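Local coordinates for putative Scyalone Dehydratase (Novosphingobium aromaticivorans DSM 12444, PDB 3EF8), which is of unproven function but belongs to the SnoaL-like, NTF2-type fold family and is probably a lyase related to scytalone dehydratase, at residues A[35-40]-A[124-129]; A[91-96]-A[110-115]. All blocks are in the same frame, centred on the assembly; numbering follows the deposited sequence.

Contact 1 of 2, residues A[35-40]-A[124-129]; sequences LFVEDC and KFKRRE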
ATOM      1  N   LEU A  35       6.644 -17.161  12.748  1.00 12.06           N
ATOM      2  CA  LEU A  35       5.856 -17.114  11.516  1.00 13.06           C
ATOM      3  C   LEU A  35       6.507 -17.884  10.381  1.00 13.84           C
ATOM      4  O   LEU A  35       6.065 -17.785   9.244  1.00 12.73           O
ATOM      5  CB  LEU A  35       5.608 -15.661  11.106  1.00 11.25           C
ATOM      6  CG  LEU A  35       4.773 -14.891  12.112  1.00 13.04           C
ATOM      7  CD1 LEU A  35       4.606 -13.392  11.691  1.00 14.14           C
ATOM      8  CD2 LEU A  35       3.407 -15.543  12.352  1.00 15.21           C
ATOM      9  N   PHE A  36       7.538 -18.659  10.701  1.00 12.40           N
ATOM     10  CA  PHE A  36       8.211 -19.556   9.734  1.00 13.67           C
ATOM     11  C   PHE A  36       8.169 -20.996  10.233  1.00 16.12           C
ATOM     12  O   PHE A  36       8.312 -21.240  11.435  1.00 16.98           O
ATOM     13  CB  PHE A  36       9.676 -19.203   9.526  1.00 13.55           C
ATOM     14  CG  PHE A  36       9.883 -17.992   8.692  1.00 15.81           C
ATOM     15  CD1 PHE A  36       9.621 -16.741   9.233  1.00 16.95           C
ATOM     16  CD2 PHE A  36      10.342 -18.068   7.379  1.00 20.17           C
ATOM     17  CE1 PHE A  36       9.768 -15.618   8.481  1.00 19.59           C
ATOM     18  CE2 PHE A  36      10.498 -16.887   6.641  1.00 16.50           C
ATOM     19  CZ  PHE A  36      10.208 -15.697   7.216  1.00 16.73           C
ATOM     20  N   VAL A  37       7.936 -21.920   9.299  1.00 13.66           N
ATOM     21  CA  VAL A  37       8.054 -23.360   9.606  1.00 13.97           C
ATOM     22  C   VAL A  37       9.512 -23.696   9.782  1.00 11.74           C
ATOM     23  O   VAL A  37      10.417 -22.977   9.350  1.00 13.49           O
ATOM     24  CB  VAL A  37       7.400 -24.255   8.519  1.00 13.96           C
ATOM     25  CG1 VAL A  37       5.894 -23.985   8.437  1.00 17.05           C
ATOM     26  CG2 VAL A  37       8.073 -24.116   7.198  1.00 14.72           C
ATOM     27  N   GLU A  38       9.735 -24.862  10.422  1.00 14.64           N
ATOM     28  CA  GLU A  38      11.110 -25.298  10.652  1.00 16.79           C
ATOM     29  C   GLU A  38      11.900 -25.517   9.378  1.00 13.35           C
ATOM     30  O   GLU A  38      13.055 -25.142   9.233  1.00 17.66           O
ATOM     31  CB  GLU A  38      11.101 -26.621  11.432  1.00 18.41           C
ATOM     32  CG  GLU A  38      12.456 -27.208  11.648  1.00 22.45           C
ATOM     33  CD  GLU A  38      13.322 -26.365  12.578  1.00 30.67           C
ATOM     34  OE1 GLU A  38      12.783 -25.471  13.281  1.00 28.33           O
ATOM     35  OE2 GLU A  38      14.553 -26.613  12.603  1.00 35.92           O
ATOM     36  N   ASP A  39      11.194 -26.103   8.411  0.60 15.32           N
ATOM     37  CA  ASP A  39      11.770 -26.545   7.140  0.60 16.84           C
ATOM     38  C   ASP A  39      11.605 -25.476   6.064  0.60 17.69           C
ATOM     39  O   ASP A  39      11.241 -25.762   4.916  0.60 19.01           O
ATOM     40  CB  ASP A  39      11.080 -27.826   6.659  0.60 18.03           C
ATOM     41  CG  ASP A  39      11.867 -28.543   5.575  0.60 21.08           C
ATOM     42  OD1 ASP A  39      12.979 -28.098   5.226  0.60 23.67           O
ATOM     43  OD2 ASP A  39      11.387 -29.584   5.084  0.60 23.20           O
ATOM     44  N   CYS A  40      11.923 -24.252   6.441  1.00 16.53           N
ATOM     45  CA  CYS A  40      11.757 -23.090   5.540  1.00 14.78           C
ATOM     46  C   CYS A  40      12.976 -22.781   4.708  1.00 16.42           C
ATOM     47  O   CYS A  40      14.091 -23.296   4.921  1.00 16.19           O
ATOM     48  CB  CYS A  40      11.360 -21.825   6.321  1.00 13.85           C
ATOM     49  SG  CYS A  40      12.615 -21.275   7.540  1.00 17.27           S
ATOM     50  N   LYS A 124       1.980 -19.665   8.053  1.00 11.16           N
ATOM     51  CA  LYS A 124       3.407 -19.478   8.224  1.00 10.50           C
ATOM     52  C   LYS A 124       4.092 -19.515   6.896  1.00 11.80           C
ATOM     53  O   LYS A 124       3.600 -20.116   5.946  1.00 12.57           O
ATOM     54  CB  LYS A 124       3.996 -20.581   9.134  1.00 11.85           C
ATOM     55  CG  LYS A 124       3.432 -20.532  10.539  1.00 14.02           C
ATOM     56  CD  LYS A 124       4.146 -21.515  11.423  1.00 21.60           C
ATOM     57  CE  LYS A 124       3.616 -21.454  12.826  1.00 28.10           C
ATOM     58  NZ  LYS A 124       4.272 -22.552  13.632  1.00 34.02           N
ATOM     59  N   PHE A 125       5.228 -18.841   6.838  1.00 10.21           N
ATOM     60  CA  PHE A 125       6.071 -18.937   5.677  1.00  9.73           C
ATOM     61  C   PHE A 125       6.798 -20.248   5.561  1.00 11.54           C
ATOM     62  O   PHE A 125       7.483 -20.671   6.475  1.00 13.29           O
ATOM     63  CB  PHE A 125       7.117 -17.816   5.576  1.00 10.08           C
ATOM     64  CG  PHE A 125       6.495 -16.421   5.441  1.00 10.18           C
ATOM     65  CD1 PHE A 125       5.937 -16.016   4.244  1.00  9.83           C
ATOM     66  CD2 PHE A 125       6.521 -15.508   6.507  1.00  9.83           C
ATOM     67  CE1 PHE A 125       5.398 -14.743   4.103  1.00 10.31           C
ATOM     68  CE2 PHE A 125       5.954 -14.258   6.390  1.00 12.16           C
ATOM     69  CZ  PHE A 125       5.443 -13.868   5.172  1.00 10.05           C
ATOM     70  N   LYS A 126       6.696 -20.850   4.379  1.00 12.77           N
ATOM     71  CA  LYS A 126       7.548 -22.010   4.042  1.00 13.03           C
ATOM     72  C   LYS A 126       8.710 -21.589   3.147  1.00 12.56           C
ATOM     73  O   LYS A 126       9.824 -22.048   3.281  1.00 13.45           O
ATOM     74  CB  LYS A 126       6.741 -23.139   3.409  1.00 13.09           C
ATOM     75  CG  LYS A 126       7.607 -24.375   3.137  1.00 20.50           C
ATOM     76  CD  LYS A 126       6.808 -25.641   3.392  1.00 25.00           C
ATOM     77  CE  LYS A 126       7.638 -26.923   3.179  1.00 28.79           C
ATOM     78  NZ  LYS A 126       8.021 -27.098   1.779  1.00 30.45           N
ATOM     79  N   ARG A 127       8.450 -20.664   2.218  1.00 11.41           N
ATOM     80  CA  ARG A 127       9.494 -20.069   1.413  1.00 11.95           C
ATOM     81  C   ARG A 127       9.201 -18.594   1.195  1.00 11.37           C
ATOM     82  O   ARG A 127       8.059 -18.226   0.983  1.00 12.32           O
ATOM     83  CB  ARG A 127       9.635 -20.739   0.030  1.00 13.76           C
ATOM     84  CG  ARG A 127      10.790 -20.147  -0.757  1.00 18.71           C
ATOM     85  CD  ARG A 127      11.157 -20.982  -2.018  1.00 22.06           C
ATOM     86  NE  ARG A 127      11.986 -20.194  -2.943  1.00 25.26           N
ATOM     87  CZ  ARG A 127      13.310 -20.144  -2.867  1.00 27.04           C
ATOM     88  NH1 ARG A 127      13.930 -20.835  -1.919  1.00 37.59           N
ATOM     89  NH2 ARG A 127      14.011 -19.409  -3.704  1.00 26.91           N
ATOM     90  N   ARG A 128      10.242 -17.767   1.287  1.00 11.84           N
ATOM     91  CA  ARG A 128      10.199 -16.370   0.831  1.00  9.99           C
ATOM     92  C   ARG A 128      11.353 -16.104  -0.089  1.00 13.15           C
ATOM     93  O   ARG A 128      12.520 -16.358   0.274  1.00 14.36           O
ATOM     94  CB  ARG A 128      10.295 -15.348   1.962  1.00 11.40           C
ATOM     95  CG  ARG A 128       9.327 -15.493   3.049  1.00 11.71           C
ATOM     96  CD  ARG A 128       9.105 -14.162   3.743  1.00 12.80           C
ATOM     97  NE  ARG A 128       8.212 -13.314   2.942  1.00 10.90           N
ATOM     98  CZ  ARG A 128       7.626 -12.211   3.363  1.00 13.97           C
ATOM     99  NH1 ARG A 128       7.941 -11.683   4.533  1.00 13.15           N
ATOM    100  NH2 ARG A 128       6.717 -11.650   2.611  1.00 11.15           N
ATOM    101  N   GLU A 129      11.060 -15.539  -1.242  1.00 10.11           N
ATOM    102  CA  GLU A 129      12.064 -15.139  -2.177  1.00 11.42           C
ATOM    103  C   GLU A 129      11.865 -13.657  -2.458  1.00 13.31           C
ATOM    104  O   GLU A 129      10.826 -13.239  -2.966  1.00 12.13           O
ATOM    105  CB  GLU A 129      11.982 -15.932  -3.463  1.00 13.25           C
ATOM    106  CG  GLU A 129      12.926 -15.462  -4.521  1.00 14.01           C
ATOM    107  CD  GLU A 129      12.867 -16.303  -5.766  1.00 19.74           C
ATOM    108  OE1 GLU A 129      12.938 -17.550  -5.660  1.00 24.24           O
ATOM    109  OE2 GLU A 129      12.812 -15.722  -6.841  1.00 22.76           O
TER
HETATM  110  O   HOH W   1       6.905 -21.509  14.228  1.00 39.57           O
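Lys124 lays its extended side chain beside the backbone of Leu35 and Phe36, and at its far end NZ reaches a water, 2.9 Å away, that donates in turn to Phe36 O. The CB of Lys124 also meets CG1 of Val37. Phe125 makes the parallel beta bridge with Phe36: its N donates to Leu35 O at 2.8 Å, and its O accepts from Val37 N at 3.1 Å. Phe125 CB sits over one face of the Phe36 ring, 3.9 Å from the centroid, a CH-pi contact; CG, anti to the carbonyl carbon (chi1 -63°), carries the Phe125 ring on so that CD2 meets Phe36 CZ. The two rings lie obliquely, their planes 39° apart. At Lys126 the chain turns a corner; its CA packs on Val37 CG2 at 3.8 Å, and its O is approached by Cys40 CA at 3.2 Å. Lys126 and Arg127 both face Thr115, a classic beta bulge. Arg128 comes back to the aromatic cluster, CD 4.0 Å from Phe36 CZ and lying over the centre of the Phe125 ring, while CZ of Phe125 sits over the guanidinium face. That guanidinium is salt-bridged to Asp114. Met16 and Tyr20 of helix 3-25 pack against this apolar side, where the curved sheet of the NTF2-like alpha+beta fold wraps the helix.

Contact 2 of 2, residues A[91-96]-A[110-115]; sequences SVVLAI and GQYFDT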
ATOM      1  N   SER A  91       3.799 -10.265  -4.006  1.00  7.05           N
ATOM      2  CA  SER A  91       3.468  -8.953  -3.456  1.00  6.78           C
ATOM      3  C   SER A  91       4.595  -7.964  -3.672  1.00  7.02           C
ATOM      4  O   SER A  91       5.681  -8.318  -4.128  1.00  7.37           O
ATOM      5  CB  SER A  91       3.167  -9.022  -1.976  1.00  7.68           C
ATOM      6  OG  SER A  91       4.311  -9.455  -1.231  1.00  7.94           O
ATOM      7  N   VAL A  92       4.267  -6.711  -3.444  1.00  5.57           N
ATOM      8  CA  VAL A  92       5.207  -5.595  -3.564  1.00  7.22           C
ATOM      9  C   VAL A  92       5.530  -5.045  -2.194  1.00  6.21           C
ATOM     10  O   VAL A  92       4.687  -5.033  -1.291  1.00  5.87           O
ATOM     11  CB  VAL A  92       4.637  -4.488  -4.477  1.00  7.65           C
ATOM     12  CG1 VAL A  92       5.519  -3.228  -4.477  1.00  6.92           C
ATOM     13  CG2 VAL A  92       4.475  -5.007  -5.897  1.00  8.05           C
ATOM     14  N   VAL A  93       6.797  -4.663  -2.011  1.00  6.72           N
ATOM     15  CA  VAL A  93       7.263  -4.065  -0.765  1.00  7.75           C
ATOM     16  C   VAL A  93       8.029  -2.791  -1.010  1.00  6.77           C
ATOM     17  O   VAL A  93       8.797  -2.679  -1.954  1.00  7.36           O
ATOM     18  CB  VAL A  93       8.083  -5.084   0.103  1.00  7.29           C
ATOM     19  CG1 VAL A  93       9.361  -5.507  -0.594  1.00 10.38           C
ATOM     20  CG2 VAL A  93       8.378  -4.503   1.457  1.00  9.89           C
ATOM     21  N   LEU A  94       7.752  -1.812  -0.159  1.00  6.33           N
ATOM     22  CA  LEU A  94       8.534  -0.595  -0.002  1.00  6.75           C
ATOM     23  C   LEU A  94       9.088  -0.657   1.433  1.00  6.67           C
ATOM     24  O   LEU A  94       8.338  -0.708   2.396  1.00  7.51           O
ATOM     25  CB  LEU A  94       7.693   0.653  -0.176  1.00  7.00           C
ATOM     26  CG  LEU A  94       8.385   1.985   0.033  1.00 10.81           C
ATOM     27  CD1 LEU A  94       9.433   2.230  -1.047  1.00 15.56           C
ATOM     28  CD2 LEU A  94       7.298   3.093   0.019  1.00 11.39           C
ATOM     29  N   ALA A  95      10.413  -0.667   1.582  1.00  7.75           N
ATOM     30  CA  ALA A  95      11.024  -0.801   2.885  1.00  8.94           C
ATOM     31  C   ALA A  95      12.068   0.289   3.066  1.00  8.25           C
ATOM     32  O   ALA A  95      12.981   0.393   2.269  1.00  9.10           O
ATOM     33  CB  ALA A  95      11.654  -2.202   3.062  1.00  9.60           C
ATOM     34  N   ILE A  96      11.846   1.123   4.091  1.00  6.85           N
ATOM     35  CA  ILE A  96      12.746   2.265   4.360  1.00  7.92           C
ATOM     36  C   ILE A  96      13.528   1.945   5.623  1.00  8.77           C
ATOM     37  O   ILE A  96      12.997   1.523   6.596  1.00  9.11           O
ATOM     38  CB  ILE A  96      11.971   3.557   4.512  1.00  8.30           C
ATOM     39  CG1 ILE A  96      11.094   3.851   3.268  1.00 10.72           C
ATOM     40  CG2 ILE A  96      12.952   4.744   4.723  1.00 11.69           C
ATOM     41  CD1 ILE A  96       9.666   3.234   3.369  1.00 11.54           C
ATOM     42  N   GLY A 110      10.778  -3.729  -3.766  1.00  9.01           N
ATOM     43  CA  GLY A 110      10.928  -5.142  -4.009  1.00  9.83           C
ATOM     44  C   GLY A 110       9.633  -5.867  -4.313  1.00  7.28           C
ATOM     45  O   GLY A 110       8.537  -5.278  -4.267  1.00  7.89           O
ATOM     46  N   GLN A 111       9.803  -7.127  -4.631  1.00  6.91           N
ATOM     47  CA  GLN A 111       8.717  -8.086  -4.817  1.00  7.69           C
ATOM     48  C   GLN A 111       8.995  -9.286  -3.956  1.00  7.74           C
ATOM     49  O   GLN A 111      10.140  -9.774  -3.940  1.00 10.66           O
ATOM     50  CB  GLN A 111       8.649  -8.539  -6.279  1.00  7.40           C
ATOM     51  CG  GLN A 111       8.583  -7.422  -7.275  1.00  7.89           C
ATOM     52  CD  GLN A 111       8.692  -7.929  -8.727  1.00  9.53           C
ATOM     53  OE1 GLN A 111       9.085  -9.092  -8.943  1.00 10.16           O
ATOM     54  NE2 GLN A 111       8.397  -7.074  -9.694  1.00  9.64           N
ATOM     55  N   TYR A 112       8.001  -9.801  -3.280  1.00  7.27           N
ATOM     56  CA  TYR A 112       8.120 -11.060  -2.598  1.00  7.86           C
ATOM     57  C   TYR A 112       7.365 -12.146  -3.306  1.00  8.75           C
ATOM     58  O   TYR A 112       6.195 -11.982  -3.592  1.00  7.47           O
ATOM     59  CB  TYR A 112       7.600 -10.966  -1.160  1.00  9.36           C
ATOM     60  CG  TYR A 112       8.597 -10.549  -0.136  1.00 13.16           C
ATOM     61  CD1 TYR A 112       9.632 -11.394   0.181  1.00 15.96           C
ATOM     62  CD2 TYR A 112       8.485  -9.366   0.518  1.00 14.92           C
ATOM     63  CE1 TYR A 112      10.554 -11.100   1.125  1.00 15.62           C
ATOM     64  CE2 TYR A 112       9.452  -9.031   1.533  1.00 14.12           C
ATOM     65  CZ  TYR A 112      10.446  -9.924   1.802  1.00 13.19           C
ATOM     66  OH  TYR A 112      11.446  -9.641   2.756  1.00 16.19           O
ATOM     67  N   PHE A 113       8.044 -13.273  -3.498  1.00  8.15           N
ATOM     68  CA  PHE A 113       7.444 -14.488  -4.028  1.00  9.43           C
ATOM     69  C   PHE A 113       7.498 -15.490  -2.890  1.00  9.48           C
ATOM     70  O   PHE A 113       8.560 -16.003  -2.558  1.00 10.17           O
ATOM     71  CB  PHE A 113       8.144 -14.972  -5.292  1.00  9.37           C
ATOM     72  CG  PHE A 113       7.802 -14.163  -6.499  1.00  9.59           C
ATOM     73  CD1 PHE A 113       8.347 -12.910  -6.684  1.00 11.36           C
ATOM     74  CD2 PHE A 113       6.871 -14.609  -7.408  1.00 11.24           C
ATOM     75  CE1 PHE A 113       7.966 -12.132  -7.759  1.00 10.19           C
ATOM     76  CE2 PHE A 113       6.533 -13.820  -8.493  1.00 12.78           C
ATOM     77  CZ  PHE A 113       7.094 -12.602  -8.659  1.00 12.34           C
ATOM     78  N   ASP A 114       6.358 -15.774  -2.295  1.00  8.11           N
ATOM     79  CA  ASP A 114       6.250 -16.573  -1.111  1.00  8.90           C
ATOM     80  C   ASP A 114       5.391 -17.812  -1.310  1.00 10.83           C
ATOM     81  O   ASP A 114       4.497 -17.837  -2.162  1.00 10.02           O
ATOM     82  CB  ASP A 114       5.583 -15.734   0.012  1.00  7.92           C
ATOM     83  CG  ASP A 114       6.348 -14.452   0.379  1.00  7.94           C
ATOM     84  OD1 ASP A 114       7.608 -14.473   0.405  1.00  9.56           O
ATOM     85  OD2 ASP A 114       5.636 -13.448   0.685  1.00 10.53           O
ATOM     86  N   THR A 115       5.700 -18.855  -0.545  1.00 10.80           N
ATOM     87  CA  THR A 115       4.769 -19.945  -0.296  1.00 10.72           C
ATOM     88  C   THR A 115       4.516 -19.999   1.193  1.00  8.92           C
ATOM     89  O   THR A 115       5.479 -20.028   2.008  1.00 10.18           O
ATOM     90  CB  THR A 115       5.331 -21.302  -0.791  1.00 12.50           C
ATOM     91  OG1 THR A 115       5.529 -21.224  -2.211  1.00 14.29           O
ATOM     92  CG2 THR A 115       4.367 -22.485  -0.432  1.00 15.75           C
TER
HETATM   93  O   HOH W   2       4.324 -12.150  -1.334  1.00  7.96           O
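Ser91 and Tyr112 form a hydrogen-bonded pair of the antiparallel beta hairpin made by strands 86-99 and 106-119, which lies within the NTF2-like sheet between strands 122-136 and 67-81. Ser91 N donates to Tyr112 O at 3.0 Å, and Tyr112 N returns a 2.9 Å bond to Ser91 O. Two residues along, Val93 and Gly110 repeat the exchange, with Val93 N 2.9 Å from Gly110 O. Between these pairs, Val92 and Gln111 form the non-hydrogen-bonded pair, their side chains on the sheet face reached by His73 and Tyr22 of a second subunit. Ser91, Val93 and Tyr112 project from the other face. There CG1 of Val93, placed between its own backbone N and carbonyl carbon (chi1 64°), reaches over Gly110, with Gly110 C at 3.7 Å, and also meets CD2 of the Tyr112 ring at 4.1 Å. Further out, Arg128 makes a cation-pi contact with that ring. A water bridges the two strands: it accepts from Ser91 OG at 2.7 Å and donates both to Tyr112 O and to Asp114 OD2, the latter at 2.7 Å.

Overall arrangement
Contacts 1 and 2 lie in one mixed sheet, their centres about 15 Å apart, and meet where strand 106-119 runs beside strand 122-136. Two probable backbone hydrogen bonds sew them together, Lys126 N to Thr115 O and Glu129 O to Phe113 N, each 2.8 Å. Arg128 spans both contacts with its side chain. One face of contact 2, with Val92, Leu94, Gln111 and Phe113, packs on a second subunit, whereas no other chain of the assembly touches contact 1. A triethylene glycol, probably from the crystallisation liquor, is hydrogen-bonded to Lys126 NZ, at the edge of contact 1.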